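Local atomic coordinates of lipase (Photobacterium sp. M37, PDB entry 2ORY), a protein that hydrolyses triacylglycerols as a cold-adapted class 3 lipase with an alpha/beta hydrolase fold. Residues F102-V107 with S126-Y131; K42-F47 with D325-D330; E82-I87 with K165-V170; K111-A116 with Y131-L136. All blocks are in the same frame, centred on the assembly; numbering follows the deposited sequence.

Contact 1 of 4, residues F102-V107 with S126-Y131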
loop_
_atom_site.group_PDB
_atom_site.type_symbol
_atom_site.label_atom_id
_atom_site.label_comp_id
_atom_site.label_asym_id
_atom_site.label_seq_id
_atom_site.Cartn_x
_atom_site.Cartn_y
_atom_site.Cartn_z
ATOM N N PHE A 102 3.303 -8.484 12.364
ATOM C CA PHE A 102 4.061 -9.494 13.111
ATOM C C PHE A 102 3.387 -10.876 13.196
ATOM O O PHE A 102 4.065 -11.892 13.195
ATOM C CB PHE A 102 4.341 -9.025 14.544
ATOM C CG PHE A 102 5.306 -7.880 14.649
ATOM C CD1 PHE A 102 5.743 -7.200 13.522
ATOM C CD2 PHE A 102 5.778 -7.484 15.896
ATOM C CE1 PHE A 102 6.635 -6.143 13.631
ATOM C CE2 PHE A 102 6.670 -6.430 16.022
ATOM C CZ PHE A 102 7.101 -5.755 14.881
ATOM N N ASN A 103 2.065 -10.918 13.297
ATOM C CA ASN A 103 1.384 -12.206 13.404
ATOM C C ASN A 103 0.940 -12.822 12.071
ATOM O O ASN A 103 0.060 -13.682 12.043
ATOM C CB ASN A 103 0.179 -12.081 14.338
ATOM C CG ASN A 103 0.581 -11.980 15.782
ATOM O OD1 ASN A 103 0.661 -12.985 16.493
ATOM N ND2 ASN A 103 0.854 -10.763 16.228
ATOM N N ASP A 104 1.555 -12.402 10.973
ATOM C CA ASP A 104 1.206 -12.938 9.654
ATOM C C ASP A 104 1.779 -14.351 9.397
ATOM O O ASP A 104 2.956 -14.508 9.079
ATOM C CB ASP A 104 1.707 -11.975 8.583
ATOM C CG ASP A 104 1.187 -12.309 7.207
ATOM O OD1 ASP A 104 1.434 -11.503 6.283
ATOM O OD2 ASP A 104 0.538 -13.364 7.043
ATOM N N PHE A 105 0.940 -15.373 9.521
ATOM C CA PHE A 105 1.379 -16.750 9.307
ATOM C C PHE A 105 1.741 -16.994 7.855
ATOM O O PHE A 105 2.642 -17.765 7.551
ATOM C CB PHE A 105 0.259 -17.740 9.625
ATOM C CG PHE A 105 0.196 -18.178 11.048
ATOM C CD1 PHE A 105 -0.281 -17.329 12.035
ATOM C CD2 PHE A 105 0.560 -19.475 11.390
ATOM C CE1 PHE A 105 -0.400 -17.767 13.341
ATOM C CE2 PHE A 105 0.446 -19.924 12.694
ATOM C CZ PHE A 105 -0.037 -19.068 13.674
ATOM N N MET A 106 0.999 -16.335 6.976
ATOM C CA MET A 106 1.123 -16.493 5.531
ATOM C C MET A 106 2.393 -16.075 4.808
ATOM O O MET A 106 2.417 -16.063 3.577
ATOM C CB MET A 106 -0.072 -15.826 4.851
ATOM C CG MET A 106 -0.977 -16.791 4.108
ATOM S SD MET A 106 -2.672 -16.849 4.738
ATOM C CE MET A 106 -3.237 -15.312 4.312
ATOM N N VAL A 107 3.444 -15.720 5.531
ATOM C CA VAL A 107 4.671 -15.355 4.845
ATOM C C VAL A 107 5.652 -16.509 4.913
ATOM O O VAL A 107 6.699 -16.470 4.272
ATOM C CB VAL A 107 5.334 -14.069 5.424
ATOM C CG1 VAL A 107 4.481 -12.844 5.075
ATOM C CG2 VAL A 107 5.531 -14.192 6.945
ATOM N N SER A 126 4.962 -14.106 -1.201
ATOM C CA SER A 126 4.387 -14.755 -0.030
ATOM C C SER A 126 2.939 -15.098 -0.374
ATOM O O SER A 126 2.332 -14.438 -1.215
ATOM C CB SER A 126 4.379 -13.796 1.153
ATOM O OG SER A 126 3.468 -12.732 0.895
ATOM N N GLU A 127 2.389 -16.119 0.275
ATOM C CA GLU A 127 1.004 -16.476 0.041
ATOM C C GLU A 127 0.178 -15.310 0.533
ATOM O O GLU A 127 -0.899 -15.017 0.016
ATOM C CB GLU A 127 0.622 -17.742 0.813
ATOM C CG GLU A 127 1.325 -19.004 0.350
ATOM C CD GLU A 127 0.651 -20.255 0.892
ATOM O OE1 GLU A 127 0.168 -20.210 2.045
ATOM O OE2 GLU A 127 0.612 -21.280 0.172
ATOM N N SER A 128 0.701 -14.645 1.554
ATOM C CA SER A 128 0.060 -13.476 2.134
ATOM C C SER A 128 -0.290 -12.458 1.041
ATOM O O SER A 128 -1.451 -12.062 0.889
ATOM C CB SER A 128 1.009 -12.845 3.158
ATOM O OG SER A 128 0.360 -11.847 3.897
ATOM N N THR A 129 0.704 -12.025 0.272
ATOM C CA THR A 129 0.421 -11.055 -0.788
ATOM C C THR A 129 -0.334 -11.745 -1.931
ATOM O O THR A 129 -1.208 -11.142 -2.564
ATOM C CB THR A 129 1.721 -10.380 -1.340
ATOM O OG1 THR A 129 2.435 -11.304 -2.159
ATOM C CG2 THR A 129 2.625 -9.921 -0.194
ATOM N N SER A 130 -0.020 -13.019 -2.175
ATOM C CA SER A 130 -0.712 -13.765 -3.231
ATOM C C SER A 130 -2.233 -13.740 -2.995
ATOM O O SER A 130 -3.012 -13.454 -3.915
ATOM C CB SER A 130 -0.195 -15.211 -3.285
ATOM O OG SER A 130 -0.848 -15.954 -4.303
ATOM N N TYR A 131 -2.666 -14.021 -1.767
ATOM C CA TYR A 131 -4.098 -13.984 -1.482
ATOM C C TYR A 131 -4.615 -12.552 -1.535
ATOM O O TYR A 131 -5.755 -12.317 -1.933
ATOM C CB TYR A 131 -4.439 -14.616 -0.111
ATOM C CG TYR A 131 -4.388 -16.134 -0.126
ATOM C CD1 TYR A 131 -3.242 -16.815 0.284
ATOM C CD2 TYR A 131 -5.435 -16.882 -0.664
ATOM C CE1 TYR A 131 -3.129 -18.201 0.146
ATOM C CE2 TYR A 131 -5.333 -18.272 -0.813
ATOM C CZ TYR A 131 -4.170 -18.922 -0.408
ATOM O OH TYR A 131 -4.023 -20.280 -0.585
#
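The loop at Met106 runs up to the first turn of helix 127-138, where Met106 O takes a hydrogen bond from Ser128 N (3.0 Å, N-H...O 143°). Beside this backbone bond lies a shorter one between side chains: Ser128 OG donates to Asp104 OD1 over 2.6 Å, and Asp104 OD1 accepts it with its syn lone pair, on the side of OD2. Ser128 holds OG anti to its own N (chi1 -171°), which carries the hydroxyl out to the carboxylate. The second oxygen, Asp104 OD2, receives a weak bond from Met106 N, so one carboxylate links the helix to a turn of its own loop. Met106 then crosses Glu127 at about a right angle, its CG 3.8 Å from Glu127 CB, while its CB rests 3.6 Å from Ser128 CB. The bent thioether ends in an oblique Met-aromatic contact, SD being 5.3 Å from the centroid of the Tyr131 ring. On the buried side, Val107 CG1 touches the CB atoms of both Ser126 and Ser128. Ser126 is the N-cap, its OG accepting from Thr129 N at 2.9 Å. The contact thus ties the loop after helix 97-102 to the junction of strand 124-126 with helix 127-138; Asp104 and Val107 also pack on Trp242, and Val107 reaches Thr278 at the end of helix 265-278.

Contact 2 of 4, residues K42-F47 with D325-D330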
loop_
_atom_site.group_PDB
_atom_site.type_symbol
_atom_site.label_atom_id
_atom_site.label_comp_id
_atom_site.label_asym_id
_atom_site.label_seq_id
_atom_site.Cartn_x
_atom_site.Cartn_y
_atom_site.Cartn_z
ATOM N N LYS A 42 -13.232 17.286 -3.391
ATOM C CA LYS A 42 -13.769 18.624 -3.580
ATOM C C LYS A 42 -13.240 19.641 -2.585
ATOM O O LYS A 42 -13.316 20.839 -2.821
ATOM C CB LYS A 42 -15.290 18.572 -3.476
ATOM C CG LYS A 42 -15.984 19.897 -3.678
ATOM C CD LYS A 42 -17.467 19.798 -3.322
ATOM C CE LYS A 42 -17.681 19.586 -1.819
ATOM N NZ LYS A 42 -19.128 19.567 -1.433
ATOM N N THR A 43 -12.689 19.168 -1.478
ATOM C CA THR A 43 -12.202 20.084 -0.464
ATOM C C THR A 43 -10.723 19.989 -0.135
ATOM O O THR A 43 -10.103 20.984 0.247
ATOM C CB THR A 43 -13.006 19.900 0.831
ATOM O OG1 THR A 43 -12.797 18.576 1.340
ATOM C CG2 THR A 43 -14.500 20.104 0.554
ATOM N N TRP A 44 -10.148 18.796 -0.262
ATOM C CA TRP A 44 -8.725 18.613 0.039
ATOM C C TRP A 44 -7.897 19.481 -0.905
ATOM O O TRP A 44 -8.115 19.461 -2.121
ATOM C CB TRP A 44 -8.331 17.144 -0.144
ATOM C CG TRP A 44 -8.778 16.205 0.948
ATOM C CD1 TRP A 44 -9.912 16.297 1.706
ATOM C CD2 TRP A 44 -8.138 14.986 1.333
ATOM N NE1 TRP A 44 -10.019 15.207 2.538
ATOM C CE2 TRP A 44 -8.945 14.385 2.327
ATOM C CE3 TRP A 44 -6.962 14.338 0.931
ATOM C CZ2 TRP A 44 -8.612 13.164 2.923
ATOM C CZ3 TRP A 44 -6.630 13.121 1.526
ATOM C CH2 TRP A 44 -7.451 12.549 2.508
ATOM N N LYS A 45 -6.946 20.229 -0.352
ATOM C CA LYS A 45 -6.100 21.105 -1.161
ATOM C C LYS A 45 -5.532 20.418 -2.414
ATOM O O LYS A 45 -5.801 20.837 -3.544
ATOM C CB LYS A 45 -4.943 21.662 -0.324
ATOM C CG LYS A 45 -5.334 22.623 0.789
ATOM C CD LYS A 45 -4.074 23.204 1.430
ATOM C CE LYS A 45 -4.370 23.960 2.722
ATOM N NZ LYS A 45 -3.136 24.500 3.390
ATOM N N PRO A 46 -4.747 19.344 -2.232
ATOM C CA PRO A 46 -4.169 18.643 -3.381
ATOM C C PRO A 46 -5.140 18.230 -4.493
ATOM O O PRO A 46 -4.723 18.002 -5.633
ATOM C CB PRO A 46 -3.462 17.449 -2.732
ATOM C CG PRO A 46 -4.240 17.221 -1.495
ATOM C CD PRO A 46 -4.465 18.615 -0.985
ATOM N N PHE A 47 -6.429 18.148 -4.183
ATOM C CA PHE A 47 -7.405 17.752 -5.196
ATOM C C PHE A 47 -8.137 18.941 -5.831
ATOM O O PHE A 47 -8.992 18.748 -6.686
ATOM C CB PHE A 47 -8.451 16.791 -4.603
ATOM C CG PHE A 47 -7.871 15.540 -3.977
ATOM C CD1 PHE A 47 -6.814 14.856 -4.580
ATOM C CD2 PHE A 47 -8.402 15.029 -2.794
ATOM C CE1 PHE A 47 -6.290 13.675 -4.010
ATOM C CE2 PHE A 47 -7.890 13.856 -2.219
ATOM C CZ PHE A 47 -6.829 13.177 -2.831
ATOM N N ASP A 325 -2.335 19.346 4.713
ATOM C CA ASP A 325 -3.029 18.917 3.504
ATOM C C ASP A 325 -3.868 17.641 3.606
ATOM O O ASP A 325 -4.832 17.477 2.842
ATOM C CB ASP A 325 -2.018 18.770 2.373
ATOM C CG ASP A 325 -1.407 20.094 1.975
ATOM O OD1 ASP A 325 -2.153 20.938 1.428
ATOM O OD2 ASP A 325 -0.193 20.298 2.223
ATOM N N ILE A 326 -3.502 16.751 4.532
ATOM C CA ILE A 326 -4.208 15.482 4.738
ATOM C C ILE A 326 -4.813 15.410 6.148
ATOM O O ILE A 326 -4.095 15.257 7.136
ATOM C CB ILE A 326 -3.238 14.319 4.519
ATOM C CG1 ILE A 326 -2.771 14.344 3.060
ATOM C CG2 ILE A 326 -3.887 12.996 4.914
ATOM C CD1 ILE A 326 -1.767 13.256 2.690
ATOM N N PRO A 327 -6.150 15.499 6.245
ATOM C CA PRO A 327 -6.945 15.472 7.483
ATOM C C PRO A 327 -6.953 14.149 8.214
ATOM O O PRO A 327 -7.947 13.425 8.198
ATOM C CB PRO A 327 -8.335 15.863 6.998
ATOM C CG PRO A 327 -8.398 15.204 5.666
ATOM C CD PRO A 327 -7.033 15.490 5.065
ATOM N N LEU A 328 -5.847 13.857 8.873
ATOM C CA LEU A 328 -5.686 12.602 9.589
ATOM C C LEU A 328 -6.810 12.288 10.565
ATOM O O LEU A 328 -7.428 11.228 10.482
ATOM C CB LEU A 328 -4.344 12.604 10.317
ATOM C CG LEU A 328 -3.115 12.634 9.405
ATOM C CD1 LEU A 328 -1.878 12.810 10.262
ATOM C CD2 LEU A 328 -3.025 11.345 8.566
ATOM N N THR A 329 -7.077 13.213 11.480
ATOM C CA THR A 329 -8.121 13.019 12.479
ATOM C C THR A 329 -9.477 12.741 11.836
ATOM O O THR A 329 -10.291 11.988 12.371
ATOM C CB THR A 329 -8.217 14.251 13.405
ATOM O OG1 THR A 329 -8.371 15.433 12.609
ATOM C CG2 THR A 329 -6.951 14.395 14.236
ATOM N N ASP A 330 -9.724 13.330 10.676
ATOM C CA ASP A 330 -10.990 13.098 10.008
ATOM C C ASP A 330 -11.026 11.725 9.358
ATOM O O ASP A 330 -12.084 11.105 9.241
ATOM C CB ASP A 330 -11.226 14.158 8.946
ATOM C CG ASP A 330 -12.565 14.004 8.278
ATOM O OD1 ASP A 330 -13.588 14.043 8.993
ATOM O OD2 ASP A 330 -12.602 13.840 7.041
#
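Lys45 lays its extended aliphatic chain across the carboxylate of Asp325 at about a right angle. Followed outward, it stays close to a single oxygen, Asp325 OD1: CB lies 3.4 Å from it, CG 3.7 Å, CD only 3.0 Å, CE 4.0 Å, and NZ finishes 4.2 Å away, beyond a salt bridge. The methylenes therefore do the touching, while the ammonium and carboxylate are merely neighbouring opposite charges. The stronger polar partner of Asp325 OD1 is the hydroxyl of Tyr3, a residue whose side chain also packs on Lys45 and Pro46. Pro46 CD adds a looser contact with Asp325 O. The apolar half of the interface belongs to Trp44, whose indole receives the Pro327 ring over one face. Pro327 CD stands 3.7 Å from the centroid of the six-membered ring and 19° off its normal, a CH-pi contact, and Pro327 CG comes within 3.4 Å of Trp44 CZ2. Ile326 CG2 meets the far corner of the indole obliquely, 4.3 Å from Trp44 CH2. With CG anti to the carbonyl carbon (chi1 -76°), Trp44 brings its six-membered ring against Pro327. Ile331 of helix 328-332 also touches Trp44 and Ile326. The arrangement is a proline-on-tryptophan CH-pi contact, in which Pro327, both the centre of an inverse gamma turn and the N-cap residue of helix 328-332, joins that C-terminal helix to the turn following helix 30-43.

Contact 3 of 4, residues E82-I87 with K165-V170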
loop_
_atom_site.group_PDB
_atom_site.type_symbol
_atom_site.label_atom_id
_atom_site.label_comp_id
_atom_site.label_asym_id
_atom_site.label_seq_id
_atom_site.Cartn_x
_atom_site.Cartn_y
_atom_site.Cartn_z
ATOM N N GLU A 82 -7.486 12.639 -21.187
ATOM C CA GLU A 82 -7.866 11.351 -21.749
ATOM C C GLU A 82 -6.920 10.265 -21.258
ATOM O O GLU A 82 -5.700 10.413 -21.340
ATOM C CB GLU A 82 -7.845 11.418 -23.278
ATOM C CG GLU A 82 -8.889 12.374 -23.851
ATOM C CD GLU A 82 -8.837 12.492 -25.371
ATOM O OE1 GLU A 82 -8.140 11.675 -26.018
ATOM O OE2 GLU A 82 -9.508 13.401 -25.916
ATOM N N GLY A 83 -7.486 9.183 -20.734
ATOM C CA GLY A 83 -6.671 8.086 -20.240
ATOM C C GLY A 83 -5.656 8.425 -19.162
ATOM O O GLY A 83 -4.469 8.142 -19.317
ATOM N N GLU A 84 -6.112 9.036 -18.073
ATOM C CA GLU A 84 -5.236 9.391 -16.944
ATOM C C GLU A 84 -5.917 8.839 -15.685
ATOM O O GLU A 84 -6.863 9.426 -15.161
ATOM C CB GLU A 84 -5.083 10.920 -16.848
ATOM C CG GLU A 84 -3.675 11.463 -16.481
ATOM C CD GLU A 84 -3.384 11.495 -14.978
ATOM O OE1 GLU A 84 -3.413 10.423 -14.338
ATOM O OE2 GLU A 84 -3.115 12.593 -14.437
ATOM N N TYR A 85 -5.436 7.705 -15.200
ATOM C CA TYR A 85 -6.047 7.097 -14.031
ATOM C C TYR A 85 -5.142 6.818 -12.840
ATOM O O TYR A 85 -3.929 6.619 -12.982
ATOM C CB TYR A 85 -6.695 5.766 -14.419
ATOM C CG TYR A 85 -7.632 5.844 -15.603
ATOM C CD1 TYR A 85 -7.145 5.840 -16.913
ATOM C CD2 TYR A 85 -9.012 5.924 -15.413
ATOM C CE1 TYR A 85 -8.016 5.913 -18.002
ATOM C CE2 TYR A 85 -9.888 6.002 -16.497
ATOM C CZ TYR A 85 -9.385 5.995 -17.787
ATOM O OH TYR A 85 -10.257 6.072 -18.857
ATOM N N VAL A 86 -5.762 6.792 -11.663
ATOM C CA VAL A 86 -5.067 6.433 -10.427
ATOM C C VAL A 86 -5.788 5.223 -9.823
ATOM O O VAL A 86 -6.993 5.267 -9.631
ATOM C CB VAL A 86 -5.104 7.566 -9.356
ATOM C CG1 VAL A 86 -4.499 7.064 -8.052
ATOM C CG2 VAL A 86 -4.333 8.772 -9.827
ATOM N N ILE A 87 -5.073 4.131 -9.564
ATOM C CA ILE A 87 -5.681 2.977 -8.895
ATOM C C ILE A 87 -5.108 3.021 -7.456
ATOM O O ILE A 87 -3.899 2.894 -7.266
ATOM C CB ILE A 87 -5.262 1.654 -9.538
ATOM C CG1 ILE A 87 -5.779 1.560 -10.971
ATOM C CG2 ILE A 87 -5.749 0.502 -8.680
ATOM C CD1 ILE A 87 -5.323 0.275 -11.672
ATOM N N LYS A 165 -4.831 4.044 -25.493
ATOM C CA LYS A 165 -3.677 4.685 -24.907
ATOM C C LYS A 165 -4.113 5.316 -23.587
ATOM O O LYS A 165 -5.144 5.987 -23.529
ATOM C CB LYS A 165 -3.143 5.744 -25.878
ATOM C CG LYS A 165 -1.988 6.588 -25.354
ATOM C CD LYS A 165 -1.651 7.688 -26.359
ATOM C CE LYS A 165 -0.462 8.528 -25.917
ATOM N NZ LYS A 165 0.809 7.755 -25.927
ATOM N N ALA A 166 -3.337 5.091 -22.529
ATOM C CA ALA A 166 -3.663 5.636 -21.219
ATOM C C ALA A 166 -2.456 5.706 -20.304
ATOM O O ALA A 166 -1.380 5.214 -20.614
ATOM C CB ALA A 166 -4.763 4.798 -20.550
ATOM N N LYS A 167 -2.668 6.305 -19.150
ATOM C CA LYS A 167 -1.627 6.462 -18.155
ATOM C C LYS A 167 -2.272 5.987 -16.849
ATOM O O LYS A 167 -3.379 6.390 -16.509
ATOM C CB LYS A 167 -1.252 7.943 -18.094
ATOM C CG LYS A 167 -0.300 8.389 -17.028
ATOM C CD LYS A 167 -0.544 9.883 -16.760
ATOM C CE LYS A 167 0.634 10.580 -16.089
ATOM N NZ LYS A 167 1.748 10.781 -17.056
ATOM N N ILE A 168 -1.604 5.091 -16.145
ATOM C CA ILE A 168 -2.145 4.616 -14.888
ATOM C C ILE A 168 -1.066 4.579 -13.830
ATOM O O ILE A 168 -0.004 4.031 -14.062
ATOM C CB ILE A 168 -2.747 3.178 -15.011
ATOM C CG1 ILE A 168 -3.957 3.201 -15.949
ATOM C CG2 ILE A 168 -3.153 2.643 -13.618
ATOM C CD1 ILE A 168 -4.769 1.923 -15.960
ATOM N N CYS A 169 -1.338 5.198 -12.681
ATOM C CA CYS A 169 -0.414 5.149 -11.553
ATOM C C CYS A 169 -1.122 4.313 -10.470
ATOM O O CYS A 169 -2.280 4.564 -10.136
ATOM C CB CYS A 169 -0.111 6.547 -11.006
ATOM S SG CYS A 169 1.181 6.519 -9.731
ATOM N N VAL A 170 -0.448 3.295 -9.945
ATOM C CA VAL A 170 -1.046 2.463 -8.904
ATOM C C VAL A 170 -0.352 2.840 -7.610
ATOM O O VAL A 170 0.870 2.745 -7.504
ATOM C CB VAL A 170 -0.831 0.956 -9.184
ATOM C CG1 VAL A 170 -1.704 0.128 -8.228
ATOM C CG2 VAL A 170 -1.124 0.642 -10.674
#
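Strands 84-90 and 166-173 pair in parallel, as neighbours in the central mixed sheet of the alpha/beta hydrolase fold, and the axes of 84-87 and 166-170 cross at -19°. Tyr85 N donates to Lys167 O at 2.8 Å, and Cys169 N returns the bond to Tyr85 O at 3.0 Å. Ile87 N then reaches Cys169 O at 2.9 Å. Where the ladder begins, the bond from Lys167 N to Gly83 O is short (2.6 Å) but bent, 136° at the hydrogen; here Gly83, with positive phi, lies against Ala166, its CA 3.8 Å from Ala166 CB. Tyr85, Ile87, Ile168 and Val170 share one face of the sheet. Ile87 CD1 meets Ile168 CG2 at 3.8 Å, and Ile87 CG2 runs alongside Val170 CG1; helices 152-160 and 175-189 lie over this side. Val86 and Cys169 face helix 5-15 instead. Near the exposed end, Glu84 CG and Lys167 CD lie side by side at 3.5 Å, their charged tips apart. Backbone bonds and branched aliphatic side chains thus supply the cohesion, which leaves the register of strand 166-173 set by main-chain bonds as it runs toward the probable nucleophile elbow.

Contact 4 of 4, residues K111-A116 with Y131-L136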
loop_
_atom_site.group_PDB
_atom_site.type_symbol
_atom_site.label_atom_id
_atom_site.label_comp_id
_atom_site.label_asym_id
_atom_site.label_seq_id
_atom_site.Cartn_x
_atom_site.Cartn_y
_atom_site.Cartn_z
ATOM N N LYS A 111 4.401 -18.670 -3.089
ATOM C CA LYS A 111 3.912 -19.093 -4.402
ATOM C C LYS A 111 4.758 -18.465 -5.511
ATOM O O LYS A 111 5.182 -17.308 -5.422
ATOM C CB LYS A 111 2.438 -18.712 -4.589
ATOM C CG LYS A 111 1.471 -19.769 -4.052
ATOM C CD LYS A 111 0.012 -19.405 -4.304
ATOM C CE LYS A 111 -0.915 -20.604 -4.101
ATOM N NZ LYS A 111 -0.796 -21.229 -2.746
ATOM N N LYS A 112 5.017 -19.225 -6.563
ATOM C CA LYS A 112 5.824 -18.675 -7.630
ATOM C C LYS A 112 4.968 -17.653 -8.358
ATOM O O LYS A 112 3.758 -17.842 -8.511
ATOM C CB LYS A 112 6.308 -19.773 -8.592
ATOM C CG LYS A 112 5.225 -20.416 -9.421
ATOM C CD LYS A 112 5.659 -20.590 -10.877
ATOM C CE LYS A 112 6.844 -21.533 -11.027
ATOM N NZ LYS A 112 7.404 -21.479 -12.418
ATOM N N TRP A 113 5.596 -16.549 -8.745
ATOM C CA TRP A 113 4.928 -15.486 -9.477
ATOM C C TRP A 113 4.329 -16.156 -10.712
ATOM O O TRP A 113 5.038 -16.760 -11.521
ATOM C CB TRP A 113 5.945 -14.421 -9.879
ATOM C CG TRP A 113 5.367 -13.278 -10.638
ATOM C CD1 TRP A 113 5.692 -12.895 -11.910
ATOM C CD2 TRP A 113 4.415 -12.316 -10.154
ATOM N NE1 TRP A 113 5.007 -11.747 -12.243
ATOM C CE2 TRP A 113 4.218 -11.370 -11.190
ATOM C CE3 TRP A 113 3.713 -12.162 -8.949
ATOM C CZ2 TRP A 113 3.345 -10.281 -11.057
ATOM C CZ3 TRP A 113 2.839 -11.074 -8.814
ATOM C CH2 TRP A 113 2.666 -10.149 -9.865
ATOM N N PRO A 114 3.006 -16.063 -10.865
ATOM C CA PRO A 114 2.376 -16.697 -12.018
ATOM C C PRO A 114 2.342 -15.970 -13.355
ATOM O O PRO A 114 1.974 -16.571 -14.357
ATOM C CB PRO A 114 0.969 -17.027 -11.502
ATOM C CG PRO A 114 0.690 -15.951 -10.516
ATOM C CD PRO A 114 2.018 -15.680 -9.838
ATOM N N TYR A 115 2.765 -14.713 -13.404
ATOM C CA TYR A 115 2.663 -13.977 -14.658
ATOM C C TYR A 115 3.920 -13.736 -15.478
ATOM O O TYR A 115 3.866 -13.032 -16.471
ATOM C CB TYR A 115 1.954 -12.643 -14.396
ATOM C CG TYR A 115 0.705 -12.821 -13.575
ATOM C CD1 TYR A 115 0.680 -12.492 -12.214
ATOM C CD2 TYR A 115 -0.439 -13.372 -14.142
ATOM C CE1 TYR A 115 -0.454 -12.712 -11.447
ATOM C CE2 TYR A 115 -1.568 -13.596 -13.385
ATOM C CZ TYR A 115 -1.572 -13.266 -12.042
ATOM O OH TYR A 115 -2.698 -13.514 -11.305
ATOM N N ALA A 116 5.048 -14.295 -15.057
ATOM C CA ALA A 116 6.295 -14.151 -15.798
ATOM C C ALA A 116 7.366 -15.067 -15.220
ATOM O O ALA A 116 7.350 -15.390 -14.027
ATOM C CB ALA A 116 6.778 -12.707 -15.777
ATOM N N TYR A 131 -2.666 -14.021 -1.767
ATOM C CA TYR A 131 -4.098 -13.984 -1.482
ATOM C C TYR A 131 -4.615 -12.552 -1.535
ATOM O O TYR A 131 -5.755 -12.317 -1.933
ATOM C CB TYR A 131 -4.439 -14.616 -0.111
ATOM C CG TYR A 131 -4.388 -16.134 -0.126
ATOM C CD1 TYR A 131 -3.242 -16.815 0.284
ATOM C CD2 TYR A 131 -5.435 -16.882 -0.664
ATOM C CE1 TYR A 131 -3.129 -18.201 0.146
ATOM C CE2 TYR A 131 -5.333 -18.272 -0.813
ATOM C CZ TYR A 131 -4.170 -18.922 -0.408
ATOM O OH TYR A 131 -4.023 -20.280 -0.585
ATOM N N GLY A 132 -3.783 -11.595 -1.135
ATOM C CA GLY A 132 -4.200 -10.206 -1.170
ATOM C C GLY A 132 -4.468 -9.745 -2.603
ATOM O O GLY A 132 -5.479 -9.071 -2.880
ATOM N N LEU A 133 -3.557 -10.095 -3.513
ATOM C CA LEU A 133 -3.698 -9.740 -4.930
ATOM C C LEU A 133 -4.925 -10.417 -5.553
ATOM O O LEU A 133 -5.660 -9.773 -6.297
ATOM C CB LEU A 133 -2.450 -10.156 -5.727
ATOM C CG LEU A 133 -2.542 -10.002 -7.259
ATOM C CD1 LEU A 133 -2.790 -8.541 -7.628
ATOM C CD2 LEU A 133 -1.256 -10.506 -7.906
ATOM N N LYS A 134 -5.137 -11.709 -5.249
ATOM C CA LYS A 134 -6.286 -12.460 -5.795
ATOM C C LYS A 134 -7.602 -11.839 -5.347
ATOM O O LYS A 134 -8.554 -11.795 -6.122
ATOM C CB LYS A 134 -6.250 -13.950 -5.394
ATOM C CG LYS A 134 -5.013 -14.716 -5.919
ATOM C CD LYS A 134 -4.819 -14.588 -7.448
ATOM C CE LYS A 134 -3.422 -14.059 -7.865
ATOM N NZ LYS A 134 -2.263 -14.926 -7.449
ATOM N N THR A 135 -7.665 -11.363 -4.103
ATOM C CA THR A 135 -8.888 -10.723 -3.639
ATOM C C THR A 135 -9.110 -9.421 -4.422
ATOM O O THR A 135 -10.246 -9.081 -4.737
ATOM C CB THR A 135 -8.834 -10.413 -2.134
ATOM O OG1 THR A 135 -7.858 -9.390 -1.887
ATOM C CG2 THR A 135 -8.444 -11.648 -1.368
ATOM N N LEU A 136 -8.035 -8.688 -4.736
ATOM C CA LEU A 136 -8.181 -7.451 -5.525
ATOM C C LEU A 136 -8.572 -7.739 -6.987
ATOM O O LEU A 136 -9.253 -6.939 -7.614
ATOM C CB LEU A 136 -6.881 -6.623 -5.519
ATOM C CG LEU A 136 -6.387 -6.070 -4.164
ATOM C CD1 LEU A 136 -5.125 -5.265 -4.362
ATOM C CD2 LEU A 136 -7.460 -5.213 -3.523
#
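Tyr115 OH meets two side chains of helix 127-138: it is hydrogen-bonded to Gln137 NE2, and Lys134 CE lies 3.6 Å from it. Lys134 comes from the opposite direction, its chain bent at chi2 (-54°) and again beyond, which folds CE and NZ back toward the loop. Its NZ ends 4.1 Å from Tyr115 OH and 4.4 Å from Pro114 CG, so the ammonium lies loosely near the hydroxyl and the proline CG. Farther in, one methyl does the apolar work: Leu133 CD2 touches both aromatic rings obliquely, 4.2 Å from Trp113 CZ3 and equally 4.2 Å from Tyr115 CE1. Those rings brace one another within their own loop. Tyr115 CD1 stands 3.6 Å above a face of the indole, toward its rim, with Trp113 CE2 near the plane of the phenol at its edge, and Pro114 CG rests over a face of the tyrosine ring. At the outer end, Lys111 NZ approaches Tyr131 OH only to 4.0 Å; the ammonium also has a long, weak ion pair with Glu127. Trp113 is the deeper of the two aromatics, its NE1 bonded to Asp189 and its ring meeting Phe216 edge-to-face. The contact lays the loop that leaves strand 110-112 along helix 127-138; Trp113 and Tyr115 lie between that helix and helix 175-189, with Trp113 packing on Thr182 and Leu185.

In the fold
Contacts 1 and 4 share helix 127-138 and Tyr131 and are joined by a long, weak ion pair between Glu127 and Lys111; their centres are 12 Å apart. Contact 1 holds the helix start through polar bonds, whereas contact 4 sets loop aromatics against Leu133 and Lys134 on its flank. Contact 3 alone is buried, the other three only partly so; it is a backbone ladder in the central sheet with aliphatic faces, and it buries the largest area of the four. Contact 2, on the side of the chain's centre opposite contacts 1 and 4, brings regions far apart in sequence together by ring packing and methylene contacts, without hydrogen bonds or salt bridges between the two segments.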